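Long-range contacts in type II restriction enzyme ngomi (Neisseria gonorrhoeae, PDB 1FIU), which cleaves double-stranded DNA after the first G of the sequence 5'-GCCGGC-3', acting as a magnesium-dependent homotetramer: residues Lys95-Arg100 against Asp140-Arg145; Leu179-Ile184 against Leu213-Val218; Gln109-Leu114 against Leu203-Asn208. All coordinates share one frame; numbering follows the deposited sequence.

Contact 1. Residues Lys95-Arg100 against Asp140-Arg145; sequences KQVGSR and DIIVTR. With MG (magnesium ion), chain N; MG (magnesium ion), chain Q; nucleotides of chain B; nucleotides of chain C.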
loop_
_atom_site.group_PDB
_atom_site.type_symbol
_atom_site.label_atom_id
_atom_site.label_comp_id
_atom_site.label_asym_id
_atom_site.label_seq_id
_atom_site.Cartn_x
_atom_site.Cartn_y
_atom_site.Cartn_z
ATOM N N LYS I 95 -23.819 13.905 -6.748
ATOM C CA LYS I 95 -23.578 15.313 -6.533
ATOM C C LYS I 95 -22.150 15.786 -6.597
ATOM O O LYS I 95 -21.194 15.068 -6.269
ATOM C CB LYS I 95 -24.187 15.785 -5.214
ATOM C CG LYS I 95 -23.402 15.384 -3.986
ATOM C CD LYS I 95 -23.935 16.073 -2.739
ATOM C CE LYS I 95 -23.115 15.688 -1.523
ATOM N NZ LYS I 95 -23.687 16.209 -0.244
ATOM N N GLN I 96 -22.029 17.027 -7.062
ATOM C CA GLN I 96 -20.753 17.684 -7.156
ATOM C C GLN I 96 -20.509 18.114 -5.720
ATOM O O GLN I 96 -21.361 18.767 -5.095
ATOM C CB GLN I 96 -20.864 18.872 -8.111
ATOM C CG GLN I 96 -19.635 19.703 -8.131
ATOM C CD GLN I 96 -19.732 20.879 -9.073
ATOM O OE1 GLN I 96 -20.826 21.326 -9.438
ATOM N NE2 GLN I 96 -18.581 21.399 -9.461
ATOM N N VAL I 97 -19.368 17.731 -5.171
ATOM C CA VAL I 97 -19.097 18.042 -3.782
ATOM C C VAL I 97 -18.690 19.468 -3.446
ATOM O O VAL I 97 -19.382 20.141 -2.681
ATOM C CB VAL I 97 -18.039 17.092 -3.209
ATOM C CG1 VAL I 97 -17.842 17.378 -1.722
ATOM C CG2 VAL I 97 -18.484 15.650 -3.412
ATOM N N GLY I 98 -17.564 19.917 -3.991
ATOM C CA GLY I 98 -17.078 21.257 -3.703
ATOM C C GLY I 98 -16.104 21.233 -2.532
ATOM O O GLY I 98 -16.484 20.853 -1.425
ATOM N N SER I 99 -14.855 21.636 -2.776
ATOM C CA SER I 99 -13.805 21.653 -1.746
ATOM C C SER I 99 -14.269 22.219 -0.401
ATOM O O SER I 99 -13.619 22.016 0.633
ATOM C CB SER I 99 -12.594 22.451 -2.244
ATOM O OG SER I 99 -12.955 23.785 -2.569
ATOM N N ARG I 100 -15.396 22.923 -0.429
ATOM C CA ARG I 100 -15.985 23.527 0.762
ATOM C C ARG I 100 -16.354 22.455 1.788
ATOM O O ARG I 100 -16.439 22.733 2.988
ATOM C CB ARG I 100 -17.240 24.303 0.357
ATOM C CG ARG I 100 -17.196 24.725 -1.103
ATOM C CD ARG I 100 -18.269 25.725 -1.504
ATOM N NE ARG I 100 -17.890 26.357 -2.769
ATOM C CZ ARG I 100 -18.647 27.197 -3.470
ATOM N NH1 ARG I 100 -19.861 27.534 -3.050
ATOM N NH2 ARG I 100 -18.183 27.705 -4.605
ATOM N N ASP I 140 -14.409 14.952 -6.182
ATOM C CA ASP I 140 -15.041 16.023 -6.957
ATOM C C ASP I 140 -16.548 15.785 -7.044
ATOM O O ASP I 140 -17.347 16.710 -6.868
ATOM C CB ASP I 140 -14.462 16.058 -8.381
ATOM C CG ASP I 140 -13.018 16.455 -8.403
ATOM O OD1 ASP I 140 -12.555 16.997 -7.378
ATOM O OD2 ASP I 140 -12.351 16.247 -9.452
ATOM N N ILE I 141 -16.912 14.541 -7.340
ATOM C CA ILE I 141 -18.303 14.110 -7.479
ATOM C C ILE I 141 -18.471 12.806 -6.725
ATOM O O ILE I 141 -17.608 11.949 -6.761
ATOM C CB ILE I 141 -18.666 13.796 -8.965
ATOM C CG1 ILE I 141 -18.574 15.070 -9.814
ATOM C CG2 ILE I 141 -20.085 13.204 -9.075
ATOM C CD1 ILE I 141 -18.636 14.781 -11.308
ATOM N N ILE I 142 -19.595 12.651 -6.041
ATOM C CA ILE I 142 -19.830 11.394 -5.364
ATOM C C ILE I 142 -21.200 10.864 -5.741
ATOM O O ILE I 142 -22.107 11.637 -6.101
ATOM C CB ILE I 142 -19.773 11.492 -3.795
ATOM C CG1 ILE I 142 -20.815 12.492 -3.275
ATOM C CG2 ILE I 142 -18.362 11.801 -3.338
ATOM C CD1 ILE I 142 -20.846 12.617 -1.731
ATOM N N VAL I 143 -21.318 9.536 -5.731
ATOM C CA VAL I 143 -22.605 8.867 -5.927
ATOM C C VAL I 143 -22.811 8.143 -4.602
ATOM O O VAL I 143 -21.894 7.512 -4.098
ATOM C CB VAL I 143 -22.595 7.819 -7.055
ATOM C CG1 VAL I 143 -24.004 7.212 -7.230
ATOM C CG2 VAL I 143 -22.157 8.482 -8.362
ATOM N N THR I 144 -24.006 8.276 -4.019
ATOM C CA THR I 144 -24.300 7.631 -2.741
ATOM C C THR I 144 -25.597 6.838 -2.822
ATOM O O THR I 144 -26.437 7.095 -3.696
ATOM C CB THR I 144 -24.415 8.679 -1.611
ATOM O OG1 THR I 144 -25.481 9.587 -1.909
ATOM C CG2 THR I 144 -23.114 9.491 -1.508
ATOM N N ARG I 145 -25.745 5.867 -1.918
ATOM C CA ARG I 145 -26.946 5.022 -1.857
ATOM C C ARG I 145 -27.586 5.194 -0.485
ATOM O O ARG I 145 -26.938 4.986 0.530
ATOM C CB ARG I 145 -26.596 3.534 -2.030
ATOM C CG ARG I 145 -27.837 2.665 -2.282
ATOM C CD ARG I 145 -27.514 1.200 -2.389
ATOM N NE ARG I 145 -28.729 0.416 -2.611
ATOM C CZ ARG I 145 -28.741 -0.877 -2.910
ATOM N NH1 ARG I 145 -27.594 -1.543 -3.026
ATOM N NH2 ARG I 145 -29.900 -1.512 -3.101
HETATM MG MG MG N . -10.628 17.266 -6.463
HETATM MG MG MG Q . -10.544 17.255 -10.140
ATOM P P DC B 7 -15.686 31.444 -11.461
ATOM O OP1 DC B 7 -16.169 30.703 -12.660
ATOM O OP2 DC B 7 -16.164 32.821 -11.220
ATOM O "O5'" DC B 7 -15.925 30.530 -10.183
ATOM C "C5'" DC B 7 -15.563 29.148 -10.207
ATOM C "C4'" DC B 7 -15.826 28.495 -8.870
ATOM O "O4'" DC B 7 -14.876 28.978 -7.892
ATOM C "C3'" DC B 7 -17.213 28.733 -8.271
ATOM O "O3'" DC B 7 -17.608 27.610 -7.476
ATOM C "C2'" DC B 7 -16.962 29.852 -7.281
ATOM C "C1'" DC B 7 -15.560 29.536 -6.779
ATOM N N1 DC B 7 -14.813 30.727 -6.350
ATOM C C2 DC B 7 -13.852 30.615 -5.329
ATOM O O2 DC B 7 -13.650 29.504 -4.807
ATOM N N3 DC B 7 -13.180 31.725 -4.938
ATOM C C4 DC B 7 -13.443 32.904 -5.517
ATOM N N4 DC B 7 -12.770 33.978 -5.107
ATOM C C5 DC B 7 -14.409 33.036 -6.549
ATOM C C6 DC B 7 -15.059 31.937 -6.935
ATOM P P DG C 4 -7.132 23.178 -0.320
ATOM O OP1 DG C 4 -8.106 23.227 0.795
ATOM O OP2 DG C 4 -5.750 22.649 -0.073
ATOM O "O5'" DG C 4 -7.787 22.380 -1.537
ATOM C "C5'" DG C 4 -9.170 22.578 -1.886
ATOM C "C4'" DG C 4 -9.354 22.527 -3.385
ATOM O "O4'" DG C 4 -8.725 23.682 -3.996
ATOM C "C3'" DG C 4 -8.758 21.312 -4.091
ATOM O "O3'" DG C 4 -9.565 21.158 -5.256
ATOM C "C2'" DG C 4 -7.409 21.828 -4.564
ATOM C "C1'" DG C 4 -7.719 23.267 -4.922
ATOM N N9 DG C 4 -6.607 24.190 -4.744
ATOM C C8 DG C 4 -5.518 24.030 -3.921
ATOM N N7 DG C 4 -4.762 25.086 -3.869
ATOM C C5 DG C 4 -5.382 25.992 -4.722
ATOM C C6 DG C 4 -5.041 27.327 -5.046
ATOM O O6 DG C 4 -4.123 28.020 -4.595
ATOM N N1 DG C 4 -5.916 27.863 -5.988
ATOM C C2 DG C 4 -6.995 27.201 -6.529
ATOM N N2 DG C 4 -7.710 27.878 -7.454
ATOM N N3 DG C 4 -7.347 25.968 -6.204
ATOM C C4 DG C 4 -6.497 25.429 -5.306
HETATM O O HOH W 1 -16.345 19.246 -6.169
HETATM O O HOH W 2 -11.084 15.554 -4.962
HETATM O O HOH W 3 -8.787 17.083 -5.102
HETATM O O HOH W 4 -11.448 18.941 -5.306
HETATM O O HOH W 5 -8.692 17.979 -10.980
HETATM O O HOH W 6 -11.897 18.895 -10.811
#
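K95 and I142 form a hydrogen-bonded antiparallel pair, with K95 N on I142 O and I142 N on K95 O, both 2.9 Å. Here strand 92-96, outermost in this chain's sheet, joins strand 141-145 in a PD-(D/E)XK nuclease core, next to the metal site; D140 is consistent with the motif's first acidic residue. The K95 side chain runs alongside that of I142 on one face of the sheet. From CB its chain turns between the backbone N and the carbonyl carbon (chi1 76°) and then stays extended. CG lies 3.9 Å from I142 CG1, CE lies 3.8 Å from I142 CD1, and NZ ends in a salt bridge with E104. V97 approaches the same isoleucine crosswise, its CG2 touching I142 CG2 and CG1. Q96 and I141 are the next, non-hydrogen-bonded pair, their side chains on the other face, and the Q96 amide is held by E70 of helix 62-81. Beyond this pair V97 N donates to D140 O (2.8 Å), tilted 32° from the carbonyl plane. This bond carries the pairing past the end of strand 92-96 and ties the backbone of the metal-binding residue to the loop that follows. S99 and R100 then turn toward the cleaved DNA, where R100 NH2 comes within 2.9 Å of DC7 O3' of chain B. D140 leaves the backbone away from 95-100, and its carboxylate bridges two magnesium ions: OD1 binds the one in chain N at 2.1 Å, and OD2 the one in chain Q at 2.2 Å, which C186 O also coordinates.

Contact 2. Residues Leu179-Ile184 against Leu213-Val218; sequences LLHASI and LPHIVV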
loop_
_atom_site.group_PDB
_atom_site.type_symbol
_atom_site.label_atom_id
_atom_site.label_comp_id
_atom_site.label_asym_id
_atom_site.label_seq_id
_atom_site.Cartn_x
_atom_site.Cartn_y
_atom_site.Cartn_z
ATOM N N LEU I 179 -24.486 5.048 2.103
ATOM C CA LEU I 179 -23.264 4.399 1.616
ATOM C C LEU I 179 -22.645 5.177 0.455
ATOM O O LEU I 179 -23.354 5.697 -0.402
ATOM C CB LEU I 179 -23.598 2.982 1.140
ATOM C CG LEU I 179 -23.959 1.990 2.265
ATOM C CD1 LEU I 179 -24.904 0.905 1.744
ATOM C CD2 LEU I 179 -22.656 1.371 2.812
ATOM N N LEU I 180 -21.316 5.267 0.448
ATOM C CA LEU I 180 -20.614 5.945 -0.646
ATOM C C LEU I 180 -20.468 4.899 -1.761
ATOM O O LEU I 180 -19.819 3.868 -1.572
ATOM C CB LEU I 180 -19.244 6.462 -0.178
ATOM C CG LEU I 180 -18.423 7.171 -1.273
ATOM C CD1 LEU I 180 -19.243 8.328 -1.852
ATOM C CD2 LEU I 180 -17.087 7.665 -0.703
ATOM N N HIS I 181 -21.086 5.162 -2.914
ATOM C CA HIS I 181 -21.059 4.222 -4.028
ATOM C C HIS I 181 -19.871 4.486 -4.946
ATOM O O HIS I 181 -19.232 3.544 -5.431
ATOM C CB HIS I 181 -22.353 4.343 -4.848
ATOM C CG HIS I 181 -22.469 3.321 -5.932
ATOM N ND1 HIS I 181 -22.503 3.643 -7.275
ATOM C CD2 HIS I 181 -22.542 1.975 -5.858
ATOM C CE1 HIS I 181 -22.598 2.527 -7.978
ATOM N NE2 HIS I 181 -22.629 1.506 -7.143
ATOM N N ALA I 182 -19.587 5.757 -5.183
ATOM C CA ALA I 182 -18.493 6.110 -6.089
ATOM C C ALA I 182 -17.856 7.455 -5.840
ATOM O O ALA I 182 -18.522 8.416 -5.419
ATOM C CB ALA I 182 -18.998 6.090 -7.551
ATOM N N SER I 183 -16.554 7.507 -6.133
ATOM C CA SER I 183 -15.745 8.728 -6.089
ATOM C C SER I 183 -15.402 8.955 -7.559
ATOM O O SER I 183 -14.785 8.093 -8.193
ATOM C CB SER I 183 -14.438 8.519 -5.333
ATOM O OG SER I 183 -13.574 9.652 -5.531
ATOM N N ILE I 184 -15.838 10.087 -8.096
ATOM C CA ILE I 184 -15.574 10.420 -9.496
ATOM C C ILE I 184 -14.749 11.690 -9.525
ATOM O O ILE I 184 -15.239 12.761 -9.230
ATOM C CB ILE I 184 -16.894 10.642 -10.252
ATOM C CG1 ILE I 184 -17.733 9.359 -10.222
ATOM C CG2 ILE I 184 -16.589 11.107 -11.693
ATOM C CD1 ILE I 184 -19.137 9.529 -10.742
ATOM N N LEU I 213 -15.061 -1.096 -1.000
ATOM C CA LEU I 213 -14.490 0.105 -1.582
ATOM C C LEU I 213 -15.430 0.667 -2.627
ATOM O O LEU I 213 -16.021 -0.092 -3.399
ATOM C CB LEU I 213 -13.191 -0.266 -2.305
ATOM C CG LEU I 213 -12.336 0.916 -2.807
ATOM C CD1 LEU I 213 -11.761 1.677 -1.626
ATOM C CD2 LEU I 213 -11.185 0.362 -3.650
ATOM N N PRO I 214 -15.617 1.997 -2.639
ATOM C CA PRO I 214 -16.484 2.635 -3.646
ATOM C C PRO I 214 -15.805 2.502 -5.016
ATOM O O PRO I 214 -14.625 2.172 -5.107
ATOM C CB PRO I 214 -16.445 4.121 -3.285
ATOM C CG PRO I 214 -16.057 4.163 -1.810
ATOM C CD PRO I 214 -15.109 2.960 -1.644
ATOM N N HIS I 215 -16.569 2.752 -6.071
ATOM C CA HIS I 215 -15.962 2.856 -7.396
ATOM C C HIS I 215 -15.001 4.066 -7.248
ATOM O O HIS I 215 -15.319 5.044 -6.572
ATOM C CB HIS I 215 -17.015 3.230 -8.440
ATOM C CG HIS I 215 -17.876 2.086 -8.858
ATOM N ND1 HIS I 215 -19.082 1.780 -8.258
ATOM C CD2 HIS I 215 -17.703 1.172 -9.842
ATOM C CE1 HIS I 215 -19.616 0.732 -8.860
ATOM N NE2 HIS I 215 -18.797 0.344 -9.824
ATOM N N ILE I 216 -13.830 4.009 -7.881
ATOM C CA ILE I 216 -12.864 5.116 -7.857
ATOM C C ILE I 216 -12.490 5.307 -9.329
ATOM O O ILE I 216 -11.768 4.474 -9.912
ATOM C CB ILE I 216 -11.596 4.775 -7.024
ATOM C CG1 ILE I 216 -11.987 4.487 -5.555
ATOM C CG2 ILE I 216 -10.623 5.969 -7.031
ATOM C CD1 ILE I 216 -10.837 4.040 -4.693
ATOM N N VAL I 217 -12.986 6.388 -9.929
ATOM C CA VAL I 217 -12.726 6.618 -11.360
ATOM C C VAL I 217 -12.324 8.056 -11.628
ATOM O O VAL I 217 -12.483 8.930 -10.779
ATOM C CB VAL I 217 -13.982 6.296 -12.194
ATOM C CG1 VAL I 217 -14.394 4.831 -11.983
ATOM C CG2 VAL I 217 -15.141 7.270 -11.792
ATOM N N VAL I 218 -11.784 8.292 -12.818
ATOM C CA VAL I 218 -11.378 9.635 -13.216
ATOM C C VAL I 218 -11.997 9.908 -14.577
ATOM O O VAL I 218 -12.002 9.029 -15.429
ATOM C CB VAL I 218 -9.845 9.747 -13.377
ATOM C CG1 VAL I 218 -9.488 11.140 -13.856
ATOM C CG2 VAL I 218 -9.150 9.433 -12.053
HETATM O O HOH W 7 -11.848 9.173 -7.870
#
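H181 O accepts H215 N at 2.9 Å, the first of three strong backbone bonds that pair strands 179-187 and 215-220 in parallel. S183 continues the register through both its backbone N, which donates to H215 O (2.8 Å), and its O, which accepts from V217 N (3.0 Å). H215 ND1 adds a weak, longer bond to H181 O, which approaches the imidazole at its edge and in its plane. The two histidines also meet as rings in an offset edge-to-face pair, centroids 4.8 Å apart and planes at 61°, with the edge of H215 turned to the face of H181. Two apolar contacts add to this. I184 CG1 meets V217 CG2 at 3.7 Å on the face shared with A182 and H215, while L180 CD2 packs on P214 CG at 3.8 Å. Water 7 joins the strands through S183 OG, swung anti to its backbone N (chi1 169°), and V217 O. H181 and A182 both face V143 of strand 141-145, a classic beta bulge. Strands 179-187 and 215-220 are the two strands of a beta-alpha-beta crossover whose helix 197-208 covers S183 and I216 with L205, while strands 141-145 and 240-243 flank them in the sheet.

Contact 3. Residues Gln109-Leu114 against Leu203-Asn208; sequences QQYAHL and LNLVRN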
loop_
_atom_site.group_PDB
_atom_site.type_symbol
_atom_site.label_atom_id
_atom_site.label_comp_id
_atom_site.label_asym_id
_atom_site.label_seq_id
_atom_site.Cartn_x
_atom_site.Cartn_y
_atom_site.Cartn_z
ATOM N N GLN I 109 -21.157 5.827 5.446
ATOM C CA GLN I 109 -20.830 4.695 6.265
ATOM C C GLN I 109 -19.401 4.191 6.314
ATOM O O GLN I 109 -18.842 4.027 7.397
ATOM C CB GLN I 109 -21.764 3.569 5.888
ATOM C CG GLN I 109 -22.052 2.671 7.019
ATOM C CD GLN I 109 -23.179 1.728 6.692
ATOM O OE1 GLN I 109 -24.307 2.150 6.369
ATOM N NE2 GLN I 109 -22.888 0.442 6.759
ATOM N N GLN I 110 -18.797 3.955 5.150
ATOM C CA GLN I 110 -17.456 3.406 5.148
ATOM C C GLN I 110 -16.378 4.314 5.691
ATOM O O GLN I 110 -15.282 3.846 5.967
ATOM C CB GLN I 110 -17.043 2.963 3.736
ATOM C CG GLN I 110 -18.077 2.111 3.038
ATOM C CD GLN I 110 -18.859 2.916 2.038
ATOM O OE1 GLN I 110 -19.579 3.861 2.397
ATOM N NE2 GLN I 110 -18.695 2.574 0.754
ATOM N N TYR I 111 -16.673 5.607 5.855
ATOM C CA TYR I 111 -15.667 6.552 6.347
ATOM C C TYR I 111 -16.135 7.412 7.530
ATOM O O TYR I 111 -15.467 8.391 7.897
ATOM C CB TYR I 111 -15.240 7.478 5.199
ATOM C CG TYR I 111 -14.688 6.713 3.998
ATOM C CD1 TYR I 111 -15.509 6.381 2.922
ATOM C CD2 TYR I 111 -13.383 6.219 4.012
ATOM C CE1 TYR I 111 -15.042 5.563 1.873
ATOM C CE2 TYR I 111 -12.904 5.384 2.970
ATOM C CZ TYR I 111 -13.739 5.072 1.923
ATOM O OH TYR I 111 -13.308 4.225 0.933
ATOM N N ALA I 112 -17.243 7.020 8.142
ATOM C CA ALA I 112 -17.798 7.806 9.261
ATOM C C ALA I 112 -16.837 7.949 10.435
ATOM O O ALA I 112 -16.904 8.936 11.168
ATOM C CB ALA I 112 -19.102 7.178 9.724
ATOM N N HIS I 113 -15.942 6.982 10.630
ATOM C CA HIS I 113 -14.989 7.067 11.728
ATOM C C HIS I 113 -13.957 8.180 11.594
ATOM O O HIS I 113 -13.260 8.477 12.553
ATOM C CB HIS I 113 -14.229 5.741 11.895
ATOM C CG HIS I 113 -13.539 5.288 10.645
ATOM N ND1 HIS I 113 -14.241 4.892 9.530
ATOM C CD2 HIS I 113 -12.225 5.156 10.332
ATOM C CE1 HIS I 113 -13.396 4.529 8.581
ATOM N NE2 HIS I 113 -12.168 4.678 9.040
ATOM N N LEU I 114 -13.832 8.783 10.414
ATOM C CA LEU I 114 -12.870 9.854 10.256
ATOM C C LEU I 114 -13.277 11.063 11.110
ATOM O O LEU I 114 -12.424 11.846 11.532
ATOM C CB LEU I 114 -12.731 10.234 8.781
ATOM C CG LEU I 114 -12.108 9.126 7.911
ATOM C CD1 LEU I 114 -11.906 9.692 6.520
ATOM C CD2 LEU I 114 -10.789 8.631 8.485
ATOM N N LEU I 203 -5.818 6.134 -2.862
ATOM C CA LEU I 203 -5.195 5.325 -1.815
ATOM C C LEU I 203 -5.786 5.608 -0.454
ATOM O O LEU I 203 -5.875 4.697 0.381
ATOM C CB LEU I 203 -3.675 5.514 -1.787
ATOM C CG LEU I 203 -3.037 4.688 -2.915
ATOM C CD1 LEU I 203 -1.622 5.157 -3.167
ATOM C CD2 LEU I 203 -3.070 3.201 -2.535
ATOM N N ASN I 204 -6.184 6.858 -0.207
ATOM C CA ASN I 204 -6.806 7.171 1.074
ATOM C C ASN I 204 -8.156 6.453 1.192
ATOM O O ASN I 204 -8.524 5.961 2.263
ATOM C CB ASN I 204 -6.998 8.674 1.224
ATOM C CG ASN I 204 -5.710 9.377 1.662
ATOM O OD1 ASN I 204 -4.899 8.794 2.386
ATOM N ND2 ASN I 204 -5.529 10.626 1.243
ATOM N N LEU I 205 -8.907 6.380 0.095
ATOM C CA LEU I 205 -10.197 5.692 0.124
ATOM C C LEU I 205 -9.964 4.189 0.365
ATOM O O LEU I 205 -10.737 3.515 1.067
ATOM C CB LEU I 205 -10.927 5.898 -1.217
ATOM C CG LEU I 205 -11.460 7.319 -1.440
ATOM C CD1 LEU I 205 -12.065 7.404 -2.845
ATOM C CD2 LEU I 205 -12.496 7.633 -0.356
ATOM N N VAL I 206 -8.895 3.656 -0.232
ATOM C CA VAL I 206 -8.579 2.246 -0.033
ATOM C C VAL I 206 -8.177 1.944 1.411
ATOM O O VAL I 206 -8.737 1.039 2.065
ATOM C CB VAL I 206 -7.386 1.794 -0.936
ATOM C CG1 VAL I 206 -6.888 0.402 -0.504
ATOM C CG2 VAL I 206 -7.806 1.792 -2.393
ATOM N N ARG I 207 -7.200 2.707 1.895
ATOM C CA ARG I 207 -6.635 2.489 3.222
ATOM C C ARG I 207 -7.532 2.691 4.418
ATOM O O ARG I 207 -7.331 2.050 5.454
ATOM C CB ARG I 207 -5.391 3.370 3.404
ATOM C CG ARG I 207 -4.243 2.943 2.502
ATOM C CD ARG I 207 -3.053 3.890 2.579
ATOM N NE ARG I 207 -1.952 3.362 1.772
ATOM C CZ ARG I 207 -0.848 4.035 1.458
ATOM N NH1 ARG I 207 -0.685 5.280 1.884
ATOM N NH2 ARG I 207 0.086 3.459 0.706
ATOM N N ASN I 208 -8.525 3.556 4.283
ATOM C CA ASN I 208 -9.374 3.899 5.434
ATOM C C ASN I 208 -10.788 3.338 5.451
ATOM O O ASN I 208 -11.578 3.653 6.347
ATOM C CB ASN I 208 -9.430 5.434 5.554
ATOM C CG ASN I 208 -8.093 6.011 5.934
ATOM O OD1 ASN I 208 -7.641 5.828 7.063
ATOM N ND2 ASN I 208 -7.419 6.658 4.986
HETATM O O HOH W 8 -9.180 4.111 8.960
#
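Y111 OH donates to L205 O at 2.7 Å, reaching the carbonyl from the side (C=O...donor angle 115°) rather than head-on. The same leucine packs over the phenol ring: CD2 sits off-centre above it, 4.1 Å from the centroid, in a CH-pi contact, the two side chains crossing at about a right angle. Beside this, H113 turns the edge of its imidazole to N208, with NE2 2.9 Å from N208 O. Water 8, also in the ring plane, links H113 NE2 to N208 OD1, each bond 3.0 Å. The N208 amide is oriented by its other end, because ND2 donates to N204 O (3.0 Å), a carbonyl that already accepts N208 N; OD1 is thereby directed to the water. Further out, P214 packs on Y111, and Q110 NE2 is bonded to L180 O, tying segment 109-114 to the central sheet. R207, on the same helix as L205, forms a salt bridge with E237 of the third subunit. One phenol donor thus meets a carbonyl near the C-terminal end of helix 197-208, where the oxygens would be somewhat electron-rich: L205 O accepts the tyrosine proton, and N204 O takes two N-H donors from N208.

In the fold
Contacts 1 and 2 are neighbouring seams of one sheet, their centres 10 Å apart. Strand 141-145 belongs to the first and strand 179-187 to the second, and they are joined by probable hydrogen bonds from H181 N to V143 O and from R145 N to L179 O, each 2.8 Å. Contact 3 lies beyond the sheet, where helix 197-208, the crossover helix of contact 2, meets the chain at 109-114; L213 CD1, packed 3.4 Å from L205 O, connects it to contact 2. Contacts 1 and 3 do not touch. Distance from the metals grows in this order: contact 1 binds both magnesium ions, the side chain of S183 is about 8 Å from one, and that of L205 about 11 Å.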